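PDB 6CN7: aerobactin synthase IucC from Klebsiella pneumoniae, which probably catalyses the ATP-dependent attachment of a second N-acetyl-N-hydroxylysine to citryl-N-acetyl-N-hydroxylysine, giving the siderophore aerobactin. Local coordinates for residues 113-118 with 134-139; 122-127 with 381-386. The protein carries 5 engineered substitutions. All coordinates share one frame; numbering follows the deposited sequence.

In the fold
The two contacts show how neighbouring interfaces can differ in chemistry, one joining a helix end to a loop and the other joining two helix ends. Their centres lie about 11 Å apart. Contact 1 joins the end of helix 91-114 to the loop that follows helix 128-133; it is partly buried and mixes apolar packing with a charged group. Contact 2, whose touching residues are mostly buried, sets the end of helix 120-124 against the start of helix 383-391, far along the sequence, and is purely apolar across its two segments. Leucines carry the connection: L134 of contact 1 packs on L126 of the second, and L118 on L123. Close in space, they thus differ chiefly in whether polar groups reach across.

Contact 1 (113-118 with 134-139); sequences KARRGL and LLSGHP
R115 and L134 carry this contact, which illustrates how a helix end can use one long side chain for both polar and apolar contact. R115 is the first residue to leave helix 91-114, and it opens a type II beta turn that runs to L118.

The polar part belongs to the guanidinium group. NH2 of R115 lies 2.9 Å from the carbonyl O of L134, but the N-H...O angle of 129° makes this a weak hydrogen bond, and the oxygen approaches the guanidinium obliquely. A bend at chi3 (59°) turns the end of the arginine while its CD stays 3.6 Å from the same O of L134. OG of S136 is 3.7 Å from NH2 of R115. E375 ties the two together: its OE1 takes a salt bridge from this NH2 and a hydrogen bond with the serine OG.

The apolar part runs alongside. The side chains of R115 and L134 lie antiparallel, with CG of the arginine 4.1 Å from CD1 of the leucine. The other leucine branch, CD2, reaches back to the last helical residue and meets CB of A114 at 3.9 Å.

The chemistry suggests that the arginine is probably held more by the carboxylate of E375 than by the weak bond to L134 O. The backbone carbonyl gives it secondary support, and its methylenes extend the apolar surface around buried L134.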
loop_
_atom_site.group_PDB
_atom_site.type_symbol
_atom_site.label_atom_id
_atom_site.label_comp_id
_atom_site.label_asym_id
_atom_site.label_seq_id
_atom_site.Cartn_x
_atom_site.Cartn_y
_atom_site.Cartn_z
ATOM N N LYS A 113 22.528 10.162 11.604
ATOM C CA LYS A 113 23.262 8.939 11.915
ATOM C C LYS A 113 24.291 8.617 10.836
ATOM O O LYS A 113 25.425 8.235 11.146
ATOM C CB LYS A 113 22.287 7.774 12.089
ATOM N N ALA A 114 23.918 8.767 9.563
ATOM C CA ALA A 114 24.801 8.380 8.470
ATOM C C ALA A 114 25.951 9.355 8.257
ATOM O O ALA A 114 26.970 8.968 7.674
ATOM C CB ALA A 114 24.004 8.248 7.170
ATOM N N ARG A 115 25.817 10.599 8.711
ATOM C CA ARG A 115 26.836 11.619 8.507
ATOM C C ARG A 115 27.677 11.874 9.754
ATOM O O ARG A 115 28.416 12.862 9.797
ATOM C CB ARG A 115 26.178 12.919 8.034
ATOM C CG ARG A 115 25.618 12.820 6.620
ATOM C CD ARG A 115 24.710 13.987 6.268
ATOM N NE ARG A 115 25.389 15.274 6.370
ATOM C CZ ARG A 115 24.949 16.399 5.817
ATOM N NH1 ARG A 115 25.637 17.522 5.969
ATOM N NH2 ARG A 115 23.831 16.407 5.100
ATOM N N ARG A 116 27.593 11.003 10.758
ATOM C CA ARG A 116 28.306 11.228 12.008
ATOM C C ARG A 116 29.797 10.958 11.842
ATOM O O ARG A 116 30.213 10.065 11.099
ATOM C CB ARG A 116 27.742 10.341 13.118
ATOM C CG ARG A 116 27.407 11.112 14.384
ATOM C CD ARG A 116 27.116 10.188 15.554
ATOM N NE ARG A 116 25.744 9.687 15.543
ATOM C CZ ARG A 116 24.692 10.374 15.976
ATOM N NH1 ARG A 116 24.841 11.605 16.448
ATOM N NH2 ARG A 116 23.483 9.833 15.929
ATOM N N GLY A 117 30.600 11.747 12.556
ATOM C CA GLY A 117 32.045 11.662 12.485
ATOM C C GLY A 117 32.661 12.044 11.158
ATOM O O GLY A 117 33.868 11.858 10.978
ATOM N N LEU A 118 31.884 12.594 10.228
ATOM C CA LEU A 118 32.356 12.889 8.883
ATOM C C LEU A 118 32.558 14.390 8.735
ATOM O O LEU A 118 31.606 15.167 8.869
ATOM C CB LEU A 118 31.370 12.371 7.839
ATOM C CG LEU A 118 31.154 10.854 7.861
ATOM C CD1 LEU A 118 30.181 10.433 6.778
ATOM C CD2 LEU A 118 32.470 10.109 7.701
ATOM N N LEU A 134 22.923 11.756 0.735
ATOM C CA LEU A 134 23.065 12.347 2.058
ATOM C C LEU A 134 22.744 13.836 2.087
ATOM O O LEU A 134 22.910 14.470 3.136
ATOM C CB LEU A 134 24.484 12.113 2.584
ATOM C CG LEU A 134 24.900 10.647 2.739
ATOM C CD1 LEU A 134 26.333 10.566 3.224
ATOM C CD2 LEU A 134 23.971 9.906 3.691
ATOM N N LEU A 135 22.282 14.405 0.977
ATOM C CA LEU A 135 21.913 15.811 0.970
ATOM C C LEU A 135 20.670 16.040 1.825
ATOM O O LEU A 135 19.807 15.169 1.957
ATOM C CB LEU A 135 21.670 16.292 -0.460
ATOM C CG LEU A 135 22.898 16.309 -1.377
ATOM C CD1 LEU A 135 22.486 16.673 -2.790
ATOM C CD2 LEU A 135 23.956 17.274 -0.867
ATOM N N SER A 136 20.583 17.241 2.404
ATOM C CA SER A 136 19.509 17.549 3.344
ATOM C C SER A 136 18.144 17.616 2.673
ATOM O O SER A 136 17.126 17.495 3.360
ATOM C CB SER A 136 19.789 18.877 4.047
ATOM O OG SER A 136 21.029 18.841 4.727
ATOM N N GLY A 137 18.094 17.798 1.361
ATOM C CA GLY A 137 16.832 17.949 0.663
ATOM C C GLY A 137 16.551 19.389 0.287
ATOM O O GLY A 137 17.417 20.267 0.330
ATOM N N HIS A 138 15.302 19.627 -0.084
ATOM C CA HIS A 138 14.927 20.938 -0.600
ATOM C C HIS A 138 15.038 21.982 0.507
ATOM O O HIS A 138 14.482 21.786 1.593
ATOM C CB HIS A 138 13.512 20.916 -1.165
ATOM C CG HIS A 138 13.206 22.079 -2.057
ATOM N ND1 HIS A 138 12.739 23.283 -1.577
ATOM C CD2 HIS A 138 13.314 22.226 -3.398
ATOM C CE1 HIS A 138 12.566 24.120 -2.585
ATOM N NE2 HIS A 138 12.909 23.503 -3.701
ATOM N N PRO A 139 15.732 23.103 0.274
ATOM C CA PRO A 139 16.005 24.039 1.376
ATOM C C PRO A 139 14.843 24.942 1.750
ATOM O O PRO A 139 14.887 25.547 2.830
ATOM C CB PRO A 139 17.181 24.866 0.841
ATOM C CG PRO A 139 16.974 24.875 -0.634
ATOM C CD PRO A 139 16.352 23.546 -0.989
#

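Contact 2 (122-127 with 381-386); sequences DLIDLD and QPLIGA
Beside I124, which packs on L383 and A386, the neighbouring D125 makes a salt bridge through OD1 to NH1 of R390, further along helix 383-391. No hydrogen bond passes between segments 122-127 and 381-386, so the interface itself is a worked case of apolar packing between two helix ends.

I124 reaches the other segment with both branches. Its CG1 stands between the backbone N and the carbonyl carbon (chi1 59°), and the chain then extends to place CD1 3.5 Å from CB of A386, a close approach. CG2, on the other branch, lies 4.0 Å from CG of L383 as the two side chains pass side by side, pointing opposite ways. L123 instead crosses L383 at about a right angle: the CD1 methyls meet at 3.9 Å, while CD2 of L383 lies 4.0 Å from CB of L123. L383 is thus wedged against two successive residues.

A bound MES molecule, probably from the crystallisation liquor, sits near I124. A120 adds to the packing from helix 120-124, touching both L383 and A386. On another side of helix 383-391, I384 turns to helix 475-499 and rests on V494 and M498, so the start of helix 383-391 packs against both helices.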
loop_
_atom_site.group_PDB
_atom_site.type_symbol
_atom_site.label_atom_id
_atom_site.label_comp_id
_atom_site.label_asym_id
_atom_site.label_seq_id
_atom_site.Cartn_x
_atom_site.Cartn_y
_atom_site.Cartn_z
ATOM N N ASP A 122 35.804 14.728 4.398
ATOM C CA ASP A 122 35.260 13.379 4.275
ATOM C C ASP A 122 34.045 13.368 3.355
ATOM O O ASP A 122 33.931 12.521 2.466
ATOM C CB ASP A 122 34.886 12.834 5.656
ATOM C CG ASP A 122 36.098 12.518 6.509
ATOM O OD1 ASP A 122 37.228 12.558 5.978
ATOM O OD2 ASP A 122 35.922 12.226 7.714
ATOM N N LEU A 123 33.135 14.326 3.545
ATOM C CA LEU A 123 31.855 14.279 2.844
ATOM C C LEU A 123 32.027 14.476 1.340
ATOM O O LEU A 123 31.314 13.856 0.543
ATOM C CB LEU A 123 30.896 15.318 3.423
ATOM C CG LEU A 123 30.324 14.929 4.790
ATOM C CD1 LEU A 123 29.584 16.095 5.420
ATOM C CD2 LEU A 123 29.400 13.713 4.690
ATOM N N ILE A 124 32.960 15.339 0.924
ATOM C CA ILE A 124 33.161 15.569 -0.507
ATOM C C ILE A 124 33.942 14.450 -1.180
ATOM O O ILE A 124 34.025 14.426 -2.415
ATOM C CB ILE A 124 33.871 16.912 -0.765
ATOM C CG1 ILE A 124 35.234 16.953 -0.065
ATOM C CG2 ILE A 124 32.984 18.063 -0.304
ATOM C CD1 ILE A 124 36.066 18.171 -0.414
ATOM N N ASP A 125 34.506 13.519 -0.415
ATOM C CA ASP A 125 35.219 12.379 -0.977
ATOM C C ASP A 125 34.355 11.135 -1.116
ATOM O O ASP A 125 34.856 10.103 -1.573
ATOM C CB ASP A 125 36.445 12.050 -0.122
ATOM C CG ASP A 125 37.605 12.975 -0.397
ATOM O OD1 ASP A 125 37.539 13.732 -1.387
ATOM O OD2 ASP A 125 38.583 12.951 0.378
ATOM N N LEU A 126 33.082 11.195 -0.738
ATOM C CA LEU A 126 32.205 10.050 -0.926
ATOM C C LEU A 126 31.972 9.793 -2.409
ATOM O O LEU A 126 32.184 10.659 -3.261
ATOM C CB LEU A 126 30.854 10.267 -0.244
ATOM C CG LEU A 126 30.769 10.045 1.269
ATOM C CD1 LEU A 126 31.564 11.073 1.951
ATOM C CD2 LEU A 126 29.341 10.130 1.738
ATOM N N ASP A 127 31.526 8.576 -2.709
ATOM C CA ASP A 127 30.991 8.288 -4.029
ATOM C C ASP A 127 29.906 9.302 -4.365
ATOM O O ASP A 127 29.070 9.640 -3.524
ATOM C CB ASP A 127 30.429 6.867 -4.073
ATOM C CG ASP A 127 29.790 6.533 -5.406
ATOM O OD1 ASP A 127 30.533 6.358 -6.396
ATOM O OD2 ASP A 127 28.544 6.448 -5.465
ATOM N N GLN A 381 31.196 23.098 9.425
ATOM C CA GLN A 381 32.160 23.510 8.414
ATOM C C GLN A 381 31.536 23.339 7.035
ATOM O O GLN A 381 31.204 22.208 6.659
ATOM C CB GLN A 381 33.433 22.689 8.517
ATOM C CG GLN A 381 34.167 22.859 9.843
ATOM C CD GLN A 381 34.694 24.267 10.048
ATOM O OE1 GLN A 381 35.029 24.963 9.089
ATOM N NE2 GLN A 381 34.763 24.697 11.304
ATOM N N PRO A 382 31.338 24.409 6.262
ATOM C CA PRO A 382 30.678 24.256 4.959
ATOM C C PRO A 382 31.481 23.374 4.015
ATOM O O PRO A 382 32.712 23.428 3.976
ATOM C CB PRO A 382 30.582 25.694 4.436
ATOM C CG PRO A 382 30.703 26.555 5.635
ATOM C CD PRO A 382 31.596 25.823 6.582
ATOM N N LEU A 383 30.764 22.556 3.241
ATOM C CA LEU A 383 31.417 21.740 2.222
ATOM C C LEU A 383 32.028 22.600 1.126
ATOM O O LEU A 383 33.047 22.223 0.535
ATOM C CB LEU A 383 30.420 20.752 1.618
ATOM C CG LEU A 383 30.285 19.410 2.340
ATOM C CD1 LEU A 383 29.810 19.591 3.776
ATOM C CD2 LEU A 383 29.343 18.503 1.568
ATOM N N ILE A 384 31.421 23.752 0.838
ATOM C CA ILE A 384 31.969 24.646 -0.176
ATOM C C ILE A 384 33.354 25.124 0.229
ATOM O O ILE A 384 34.219 25.348 -0.627
ATOM C CB ILE A 384 31.000 25.820 -0.423
ATOM C CG1 ILE A 384 31.526 26.711 -1.552
ATOM C CG2 ILE A 384 30.775 26.610 0.871
ATOM C CD1 ILE A 384 30.453 27.584 -2.186
ATOM N N GLY A 385 33.595 25.283 1.532
ATOM C CA GLY A 385 34.934 25.604 1.997
ATOM C C GLY A 385 35.918 24.474 1.785
ATOM O O GLY A 385 37.106 24.716 1.553
ATOM N N ALA A 386 35.448 23.227 1.865
ATOM C CA ALA A 386 36.317 22.092 1.576
ATOM C C ALA A 386 36.740 22.087 0.113
ATOM O O ALA A 386 37.918 21.874 -0.196
ATOM C CB ALA A 386 35.613 20.784 1.935
#